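Phage related exonuclease (Haemophilus somnus 129PT, PDB 3K93) probably degrades DNA as a metal-dependent phage-type exonuclease of the PD-(D/E)XK nuclease superfamily, in an assembly of three chains. Local coordinates at residues T61-E66 and P161-L166; C114-G119 and F174-L179; G119-F124 and F157-T162. All blocks are in the same frame, centred on the assembly; numbering follows the deposited sequence.

Interaction 1: residues T61-E66 and P161-L166; sequences TQKGNE and PTPLNL
Helix 59-66 meets the loop that runs from strand 152-158 toward helix 173-181 through Gln62, Lys63 and Glu66, which face Thr162, Pro163, Asn165 and Leu166. Lys63 spans the gap fully extended: CG lies anti to the backbone N (chi1 178°) and every later torsion is anti, so the ammonium is carried past Pro163 to the start of the loop. There NZ gives a hydrogen bond of 3.0 Å to Thr162 OG1, the two side chains meeting at about a right angle. Phe160 O is the strongest partner of NZ; Thr162 OG1 and the carbonyls of Ser115 and Trp116 lie within bonding distance and share the remaining N-H groups. The buried charge thus sits among backbone oxygens from the segments that follow two neighbouring strands, 108-114 and 152-158. Those strands are parallel members of the central mixed sheet, and the first carries Asp111 and Thr112 of the sodium site; the Lys63 side chain is about 11 Å from that ion. Along its stem, Lys63 CG touches Pro163 CD at 4.0 Å. Leu166, in the 3-10 turn of 164-166, lays CD1 against the helix backbone, 3.5 Å from Lys63 N, while its CD2 touches Gln62 CG at 3.9 Å. Asn165 ND2 donates to Glu66 OE1 at 2.8 Å and 164°; the oxygen accepts through its syn lone pair and lies close to the amide plane. The carboxylate and amide planes are 18° apart, and Glu66 OE2 faces Asn165 OD1 at 3.2 Å, two acceptors without a bond. Pro163 CB lies 3.5 Å from Glu66 OE1.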
loop_
_atom_site.group_PDB
_atom_site.type_symbol
_atom_site.label_atom_id
_atom_site.label_comp_id
_atom_site.label_asym_id
_atom_site.label_seq_id
_atom_site.Cartn_x
_atom_site.Cartn_y
_atom_site.Cartn_z
ATOM N N THR A 61 -6.740 -17.440 6.401
ATOM C CA THR A 61 -7.015 -18.684 5.677
ATOM C C THR A 61 -7.130 -19.871 6.662
ATOM O O THR A 61 -7.924 -20.776 6.437
ATOM C CB THR A 61 -5.917 -18.997 4.601
ATOM O OG1 THR A 61 -4.682 -19.226 5.257
ATOM C CG2 THR A 61 -5.739 -17.829 3.592
ATOM N N GLN A 62 -6.354 -19.883 7.737
ATOM C CA GLN A 62 -6.499 -20.949 8.713
ATOM C C GLN A 62 -7.876 -20.920 9.387
ATOM O O GLN A 62 -8.420 -21.980 9.689
ATOM C CB GLN A 62 -5.383 -20.922 9.757
ATOM C CG GLN A 62 -5.229 -22.244 10.575
ATOM C CD GLN A 62 -5.410 -23.537 9.744
ATOM O OE1 GLN A 62 -6.145 -24.433 10.153
ATOM N NE2 GLN A 62 -4.734 -23.631 8.591
ATOM N N LYS A 63 -8.464 -19.740 9.594
ATOM C CA LYS A 63 -9.812 -19.678 10.198
ATOM C C LYS A 63 -10.823 -20.421 9.334
ATOM O O LYS A 63 -11.620 -21.230 9.842
ATOM C CB LYS A 63 -10.273 -18.241 10.442
ATOM C CG LYS A 63 -11.681 -18.099 11.030
ATOM C CD LYS A 63 -12.039 -16.672 11.328
ATOM C CE LYS A 63 -13.457 -16.511 11.880
ATOM N NZ LYS A 63 -13.803 -15.110 12.355
ATOM N N GLY A 64 -10.775 -20.171 8.029
ATOM C CA GLY A 64 -11.666 -20.852 7.076
ATOM C C GLY A 64 -11.478 -22.354 7.094
ATOM O O GLY A 64 -12.422 -23.094 6.960
ATOM N N ASN A 65 -10.255 -22.809 7.272
ATOM C CA ASN A 65 -10.005 -24.239 7.336
ATOM C C ASN A 65 -10.595 -24.841 8.586
ATOM O O ASN A 65 -11.254 -25.843 8.503
ATOM C CB ASN A 65 -8.514 -24.548 7.266
ATOM C CG ASN A 65 -7.931 -24.303 5.877
ATOM O OD1 ASN A 65 -8.634 -24.435 4.854
ATOM N ND2 ASN A 65 -6.615 -23.966 5.831
ATOM N N GLU A 66 -10.373 -24.206 9.730
ATOM C CA GLU A 66 -10.916 -24.696 10.989
ATOM C C GLU A 66 -12.418 -24.682 11.058
ATOM O O GLU A 66 -12.998 -25.574 11.666
ATOM C CB GLU A 66 -10.324 -23.962 12.185
ATOM C CG GLU A 66 -8.824 -24.245 12.305
ATOM C CD GLU A 66 -8.153 -23.692 13.567
ATOM O OE1 GLU A 66 -8.862 -23.212 14.500
ATOM O OE2 GLU A 66 -6.887 -23.765 13.606
ATOM N N PRO A 161 -17.196 -16.389 15.329
ATOM C CA PRO A 161 -16.096 -15.965 16.200
ATOM C C PRO A 161 -14.789 -16.597 15.798
ATOM O O PRO A 161 -14.782 -17.743 15.337
ATOM C CB PRO A 161 -16.500 -16.488 17.583
ATOM C CG PRO A 161 -17.871 -16.899 17.483
ATOM C CD PRO A 161 -18.237 -17.114 16.064
ATOM N N THR A 162 -13.684 -15.871 15.972
ATOM C CA THR A 162 -12.381 -16.385 15.628
ATOM C C THR A 162 -11.962 -17.398 16.689
ATOM O O THR A 162 -12.027 -17.098 17.856
ATOM C CB THR A 162 -11.357 -15.223 15.504
ATOM O OG1 THR A 162 -11.763 -14.367 14.429
ATOM C CG2 THR A 162 -9.938 -15.728 15.209
ATOM N N PRO A 163 -11.554 -18.613 16.282
ATOM C CA PRO A 163 -11.072 -19.618 17.252
ATOM C C PRO A 163 -9.891 -19.079 18.048
ATOM O O PRO A 163 -9.019 -18.429 17.473
ATOM C CB PRO A 163 -10.602 -20.780 16.369
ATOM C CG PRO A 163 -11.170 -20.554 15.026
ATOM C CD PRO A 163 -11.579 -19.129 14.905
ATOM N N LEU A 164 -9.872 -19.339 19.344
ATOM C CA LEU A 164 -8.845 -18.804 20.244
ATOM C C LEU A 164 -7.424 -19.021 19.778
ATOM O O LEU A 164 -6.600 -18.133 19.882
ATOM C CB LEU A 164 -8.993 -19.380 21.641
ATOM C CG LEU A 164 -9.968 -18.639 22.551
ATOM C CD1 LEU A 164 -10.342 -19.492 23.796
ATOM C CD2 LEU A 164 -9.377 -17.264 22.968
ATOM N N ASN A 165 -7.152 -20.182 19.206
ATOM C CA ASN A 165 -5.808 -20.506 18.810
ATOM C C ASN A 165 -5.282 -19.601 17.666
ATOM O O ASN A 165 -4.114 -19.638 17.356
ATOM C CB ASN A 165 -5.706 -22.008 18.447
ATOM C CG ASN A 165 -6.188 -22.303 17.040
ATOM O OD1 ASN A 165 -5.383 -22.372 16.121
ATOM N ND2 ASN A 165 -7.501 -22.441 16.853
ATOM N N LEU A 166 -6.147 -18.802 17.042
ATOM C CA LEU A 166 -5.730 -17.954 15.957
ATOM C C LEU A 166 -5.640 -16.487 16.358
ATOM O O LEU A 166 -5.330 -15.662 15.528
ATOM C CB LEU A 166 -6.690 -18.122 14.792
ATOM C CG LEU A 166 -6.738 -19.518 14.184
ATOM C CD1 LEU A 166 -7.719 -19.558 13.021
ATOM C CD2 LEU A 166 -5.308 -19.947 13.732
#

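Interaction 2: residues C114-G119 and F174-L179; sequences CSWDIG and FKLIDL
The chain of 114-119 comes closest to helix 173-181 at Asp117 and Leu176, whose CA atoms lie 5.8 Å apart, with no direct hydrogen bond between the segments. This loop leaves the end of strand 108-114 in the central mixed sheet. The helix carries a wider pi-type turn, in which Leu179 N bonds to Phe174 O at 3.0 Å. Leu176 does most of the touching, and its two methyls divide the work. CD2 presses on Asp117 CB at 3.3 Å, a tight approach, and also leans obliquely on the indole nitrogen of Trp116, whereas CD1 meets Trp116 CZ2 at 3.7 Å, on the six-membered ring. With CG anti to its backbone N (chi1 180°), Trp116 swings its indole over to these methyls. Beyond Asp117, Ile118 CD1 reaches Leu179 CB at 3.7 Å, the side chains crossing at about a right angle. Asp117 OD2 bonds Tyr52 of the second subunit, while OD1 accepts from Ser120 N of its own chain; Lys175 NZ salt-bridges Glu56 of the second subunit. Two waters join the backbones. One donates to both Trp116 O and Leu176 O; the other accepts from Ile118 N and donates to Lys175 O at 2.8 Å.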
loop_
_atom_site.group_PDB
_atom_site.type_symbol
_atom_site.label_atom_id
_atom_site.label_comp_id
_atom_site.label_asym_id
_atom_site.label_seq_id
_atom_site.Cartn_x
_atom_site.Cartn_y
_atom_site.Cartn_z
ATOM N N CYS A 114 -15.288 -17.561 5.142
ATOM C CA CYS A 114 -15.309 -17.304 6.586
ATOM C C CYS A 114 -14.583 -16.020 6.883
ATOM O O CYS A 114 -13.381 -16.010 6.972
ATOM C CB CYS A 114 -14.629 -18.465 7.340
ATOM S SG CYS A 114 -15.642 -19.949 7.314
ATOM N N SER A 115 -15.322 -14.932 7.045
ATOM C CA SER A 115 -14.723 -13.629 7.328
ATOM C C SER A 115 -13.890 -13.621 8.624
ATOM O O SER A 115 -14.228 -14.308 9.605
ATOM C CB SER A 115 -15.812 -12.574 7.429
ATOM O OG SER A 115 -16.685 -12.639 6.307
ATOM N N TRP A 116 -12.815 -12.851 8.620
ATOM C CA TRP A 116 -12.000 -12.704 9.815
ATOM C C TRP A 116 -12.713 -11.980 10.974
ATOM O O TRP A 116 -12.764 -12.486 12.115
ATOM C CB TRP A 116 -10.690 -11.978 9.481
ATOM C CG TRP A 116 -9.813 -11.788 10.651
ATOM C CD1 TRP A 116 -9.544 -10.606 11.283
ATOM C CD2 TRP A 116 -9.101 -12.808 11.378
ATOM N NE1 TRP A 116 -8.708 -10.827 12.349
ATOM C CE2 TRP A 116 -8.419 -12.165 12.434
ATOM C CE3 TRP A 116 -8.964 -14.195 11.228
ATOM C CZ2 TRP A 116 -7.594 -12.862 13.344
ATOM C CZ3 TRP A 116 -8.139 -14.911 12.136
ATOM C CH2 TRP A 116 -7.480 -14.240 13.185
ATOM N N ASP A 117 -13.254 -10.804 10.686
ATOM C CA ASP A 117 -13.862 -9.988 11.713
ATOM C C ASP A 117 -15.011 -9.146 11.168
ATOM O O ASP A 117 -15.298 -9.177 9.970
ATOM C CB ASP A 117 -12.774 -9.168 12.501
ATOM C CG ASP A 117 -12.184 -8.022 11.743
ATOM O OD1 ASP A 117 -12.635 -7.701 10.605
ATOM O OD2 ASP A 117 -11.268 -7.385 12.349
ATOM N N ILE A 118 -15.689 -8.451 12.071
ATOM C CA ILE A 118 -16.853 -7.626 11.735
ATOM C C ILE A 118 -16.473 -6.612 10.654
ATOM O O ILE A 118 -17.218 -6.387 9.721
ATOM C CB ILE A 118 -17.436 -6.921 13.005
ATOM C CG1 ILE A 118 -18.053 -7.974 13.952
ATOM C CG2 ILE A 118 -18.447 -5.796 12.630
ATOM C CD1 ILE A 118 -18.218 -7.517 15.417
ATOM N N GLY A 119 -15.293 -6.035 10.776
ATOM C CA GLY A 119 -14.822 -5.082 9.794
ATOM C C GLY A 119 -14.701 -5.598 8.375
ATOM O O GLY A 119 -15.059 -4.881 7.427
ATOM N N PHE A 174 -12.026 -9.457 22.515
ATOM C CA PHE A 174 -13.295 -8.733 22.601
ATOM C C PHE A 174 -13.912 -8.541 21.226
ATOM O O PHE A 174 -15.082 -8.856 21.011
ATOM C CB PHE A 174 -13.085 -7.390 23.298
ATOM C CG PHE A 174 -14.295 -6.557 23.365
ATOM C CD1 PHE A 174 -15.337 -6.904 24.199
ATOM C CD2 PHE A 174 -14.396 -5.403 22.621
ATOM C CE1 PHE A 174 -16.460 -6.136 24.286
ATOM C CE2 PHE A 174 -15.563 -4.620 22.703
ATOM C CZ PHE A 174 -16.578 -4.988 23.538
ATOM N N LYS A 175 -13.102 -8.078 20.289
ATOM C CA LYS A 175 -13.589 -7.819 18.921
ATOM C C LYS A 175 -13.838 -9.084 18.086
ATOM O O LYS A 175 -14.846 -9.175 17.414
ATOM C CB LYS A 175 -12.657 -6.859 18.191
ATOM C CG LYS A 175 -12.692 -5.449 18.797
ATOM C CD LYS A 175 -11.493 -4.630 18.411
ATOM C CE LYS A 175 -11.663 -3.991 17.092
ATOM N NZ LYS A 175 -10.443 -3.210 16.790
ATOM N N LEU A 176 -12.915 -10.045 18.145
ATOM C CA LEU A 176 -12.947 -11.207 17.294
ATOM C C LEU A 176 -13.880 -12.339 17.778
ATOM O O LEU A 176 -14.232 -13.208 16.968
ATOM C CB LEU A 176 -11.532 -11.751 17.104
ATOM C CG LEU A 176 -10.528 -10.804 16.442
ATOM C CD1 LEU A 176 -9.170 -11.440 16.383
ATOM C CD2 LEU A 176 -11.000 -10.383 15.056
ATOM N N ILE A 177 -14.247 -12.325 19.064
ATOM C CA ILE A 177 -15.166 -13.287 19.677
ATOM C C ILE A 177 -16.416 -12.639 20.338
ATOM O O ILE A 177 -17.549 -12.848 19.890
ATOM C CB ILE A 177 -14.467 -14.143 20.760
ATOM C CG1 ILE A 177 -13.218 -14.863 20.190
ATOM C CG2 ILE A 177 -15.484 -15.166 21.381
ATOM C CD1 ILE A 177 -12.496 -15.748 21.278
ATOM N N ASP A 178 -16.224 -11.858 21.389
ATOM C CA ASP A 178 -17.372 -11.358 22.185
ATOM C C ASP A 178 -18.397 -10.565 21.371
ATOM O O ASP A 178 -19.604 -10.825 21.435
ATOM C CB ASP A 178 -16.896 -10.471 23.341
ATOM C CG ASP A 178 -15.939 -11.193 24.291
ATOM O OD1 ASP A 178 -15.660 -12.396 24.095
ATOM O OD2 ASP A 178 -15.441 -10.541 25.218
ATOM N N LEU A 179 -17.919 -9.590 20.612
ATOM C CA LEU A 179 -18.810 -8.788 19.777
ATOM C C LEU A 179 -19.528 -9.607 18.713
ATOM O O LEU A 179 -20.619 -9.254 18.335
ATOM C CB LEU A 179 -18.041 -7.677 19.075
ATOM C CG LEU A 179 -17.489 -6.544 19.922
ATOM C CD1 LEU A 179 -16.796 -5.548 18.950
ATOM C CD2 LEU A 179 -18.600 -5.887 20.810
HETATM O O HOH W 1 -14.233 -12.165 14.415
HETATM O O HOH W 2 -15.124 -9.568 14.694
#

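Interaction 3: residues G119-F124 and F157-T162; sequences GSHPFF and FVLFPT
His121 places CG anti to the backbone N (chi1 180°), which swings the imidazole against residues 157-159 and sets one of its faces against Leu159 CB, a carbon positioned by the backbone of 157-159. The methylene sits 3.7 Å from the ring centroid and 13° off the normal, a clear CH-pi contact. At the imidazole edge, close to the ring plane, His121 CE1 approaches Phe157 O at 3.4 Å. One residue on, Pro122 CG lies over a face of the Phe157 ring, 3.7 Å from its centroid and 23° off the normal, in a second CH-pi contact that is offset toward the rim. Pro122 is the centre of an inverse gamma turn, closed by a weak bond from Phe123 N to His121 O. The turn sends Phe123 back so that its ring face takes the edge of the imidazole at His121 CD2. Leu159, its CG likewise anti to the backbone N, sends its branch toward this ring, and CD2 meets Phe123 CZ at 3.8 Å. The connection between strand 108-114 and helix 125-135 is thereby packed on residues 157-159, at and just after strand 152-158 in the central sheet. Phe123 also stacks on Phe50 of the second subunit. His121 ND1 is bonded to Ser115 OG; that bond and the Leu159 methylene over one face together restrain the ring's rotation, and the segments pack through carbon and ring contacts, with no hydrogen bond across.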
loop_
_atom_site.group_PDB
_atom_site.type_symbol
_atom_site.label_atom_id
_atom_site.label_comp_id
_atom_site.label_asym_id
_atom_site.label_seq_id
_atom_site.Cartn_x
_atom_site.Cartn_y
_atom_site.Cartn_z
ATOM N N GLY A 119 -15.293 -6.035 10.776
ATOM C CA GLY A 119 -14.822 -5.082 9.794
ATOM C C GLY A 119 -14.701 -5.598 8.375
ATOM O O GLY A 119 -15.059 -4.881 7.427
ATOM N N SER A 120 -14.203 -6.819 8.226
ATOM C CA SER A 120 -13.918 -7.378 6.914
ATOM C C SER A 120 -15.148 -8.138 6.379
ATOM O O SER A 120 -15.288 -8.351 5.180
ATOM C CB SER A 120 -12.671 -8.337 6.985
ATOM O OG SER A 120 -12.955 -9.554 7.746
ATOM N N HIS A 121 -16.040 -8.536 7.271
ATOM C CA HIS A 121 -17.237 -9.277 6.877
ATOM C C HIS A 121 -18.253 -8.366 6.164
ATOM O O HIS A 121 -18.606 -7.323 6.700
ATOM C CB HIS A 121 -17.913 -9.892 8.099
ATOM C CG HIS A 121 -19.144 -10.652 7.764
ATOM N ND1 HIS A 121 -19.106 -11.872 7.138
ATOM C CD2 HIS A 121 -20.454 -10.351 7.925
ATOM C CE1 HIS A 121 -20.339 -12.308 6.959
ATOM N NE2 HIS A 121 -21.177 -11.393 7.399
ATOM N N PRO A 122 -18.734 -8.769 4.987
ATOM C CA PRO A 122 -19.715 -7.965 4.259
ATOM C C PRO A 122 -21.175 -8.228 4.685
ATOM O O PRO A 122 -21.884 -9.061 4.102
ATOM C CB PRO A 122 -19.489 -8.365 2.812
ATOM C CG PRO A 122 -18.971 -9.778 2.878
ATOM C CD PRO A 122 -18.267 -9.925 4.196
ATOM N N PHE A 123 -21.582 -7.528 5.735
ATOM C CA PHE A 123 -22.921 -7.566 6.202
ATOM C C PHE A 123 -23.882 -7.037 5.155
ATOM O O PHE A 123 -25.004 -7.530 5.070
ATOM C CB PHE A 123 -23.091 -6.704 7.463
ATOM C CG PHE A 123 -22.487 -7.312 8.708
ATOM C CD1 PHE A 123 -23.233 -8.167 9.503
ATOM C CD2 PHE A 123 -21.197 -6.997 9.096
ATOM C CE1 PHE A 123 -22.699 -8.729 10.656
ATOM C CE2 PHE A 123 -20.663 -7.556 10.232
ATOM C CZ PHE A 123 -21.435 -8.435 11.018
ATOM N N PHE A 124 -23.478 -6.004 4.401
ATOM C CA PHE A 124 -24.425 -5.236 3.587
ATOM C C PHE A 124 -24.424 -5.773 2.185
ATOM O O PHE A 124 -23.404 -6.190 1.718
ATOM C CB PHE A 124 -24.070 -3.761 3.684
ATOM C CG PHE A 124 -24.029 -3.282 5.111
ATOM C CD1 PHE A 124 -25.182 -3.293 5.879
ATOM C CD2 PHE A 124 -22.843 -2.880 5.706
ATOM C CE1 PHE A 124 -25.145 -2.892 7.212
ATOM C CE2 PHE A 124 -22.804 -2.474 7.014
ATOM C CZ PHE A 124 -23.962 -2.499 7.781
ATOM N N PHE A 157 -20.885 -15.604 2.468
ATOM C CA PHE A 157 -19.987 -14.918 3.385
ATOM C C PHE A 157 -20.563 -15.155 4.780
ATOM O O PHE A 157 -21.708 -14.796 5.030
ATOM C CB PHE A 157 -19.969 -13.425 3.103
ATOM C CG PHE A 157 -19.319 -13.074 1.817
ATOM C CD1 PHE A 157 -17.945 -13.015 1.725
ATOM C CD2 PHE A 157 -20.066 -12.787 0.702
ATOM C CE1 PHE A 157 -17.337 -12.689 0.535
ATOM C CE2 PHE A 157 -19.452 -12.452 -0.491
ATOM C CZ PHE A 157 -18.103 -12.417 -0.578
ATOM N N VAL A 158 -19.743 -15.750 5.664
ATOM C CA VAL A 158 -20.163 -16.143 6.999
ATOM C C VAL A 158 -19.167 -15.669 8.058
ATOM O O VAL A 158 -17.937 -15.841 7.909
ATOM C CB VAL A 158 -20.365 -17.662 7.086
ATOM C CG1 VAL A 158 -21.580 -18.070 6.267
ATOM C CG2 VAL A 158 -19.134 -18.400 6.612
ATOM N N LEU A 159 -19.687 -15.038 9.112
ATOM C CA LEU A 159 -18.886 -14.541 10.237
ATOM C C LEU A 159 -19.158 -15.383 11.462
ATOM O O LEU A 159 -20.284 -15.369 12.007
ATOM C CB LEU A 159 -19.226 -13.068 10.562
ATOM C CG LEU A 159 -18.417 -12.484 11.720
ATOM C CD1 LEU A 159 -16.895 -12.511 11.425
ATOM C CD2 LEU A 159 -18.898 -11.045 12.123
ATOM N N PHE A 160 -18.137 -16.124 11.886
ATOM C CA PHE A 160 -18.161 -16.817 13.144
ATOM C C PHE A 160 -17.118 -16.157 14.028
ATOM O O PHE A 160 -16.197 -15.508 13.522
ATOM C CB PHE A 160 -17.734 -18.294 12.956
ATOM C CG PHE A 160 -18.660 -19.107 12.084
ATOM C CD1 PHE A 160 -19.904 -19.496 12.549
ATOM C CD2 PHE A 160 -18.273 -19.512 10.820
ATOM C CE1 PHE A 160 -20.761 -20.241 11.770
ATOM C CE2 PHE A 160 -19.151 -20.294 10.023
ATOM C CZ PHE A 160 -20.392 -20.648 10.511
ATOM N N PRO A 161 -17.196 -16.389 15.329
ATOM C CA PRO A 161 -16.096 -15.965 16.200
ATOM C C PRO A 161 -14.789 -16.597 15.798
ATOM O O PRO A 161 -14.782 -17.743 15.337
ATOM C CB PRO A 161 -16.500 -16.488 17.583
ATOM C CG PRO A 161 -17.871 -16.899 17.483
ATOM C CD PRO A 161 -18.237 -17.114 16.064
ATOM N N THR A 162 -13.684 -15.871 15.972
ATOM C CA THR A 162 -12.381 -16.385 15.628
ATOM C C THR A 162 -11.962 -17.398 16.689
ATOM O O THR A 162 -12.027 -17.098 17.856
ATOM C CB THR A 162 -11.357 -15.223 15.504
ATOM O OG1 THR A 162 -11.763 -14.367 14.429
ATOM C CG2 THR A 162 -9.938 -15.728 15.209
#

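Overall arrangement
The three contacts gather where strands 108-114 and 152-158 run out of the sheet, on the same side of the chain's centre. Interaction 3 is the buried one, built of rings and aliphatic carbons; interactions 1 and 2 are partly buried: interaction 1 adds charged hydrogen bonds, interaction 2 backbone-bridging waters and charged groups turned to the second subunit. Interaction 1 shares Pro161 and Thr162 with interaction 3, and interaction 2 shares Gly119 with it. Direct bonds tie them: Thr162 N to Leu176 O, Ser115 OG to His121 ND1, and Lys63 NZ to carbonyls of both other contacts. Interactions 2 and 3 both meet the second subunit, whereas interaction 1 touches no other chain.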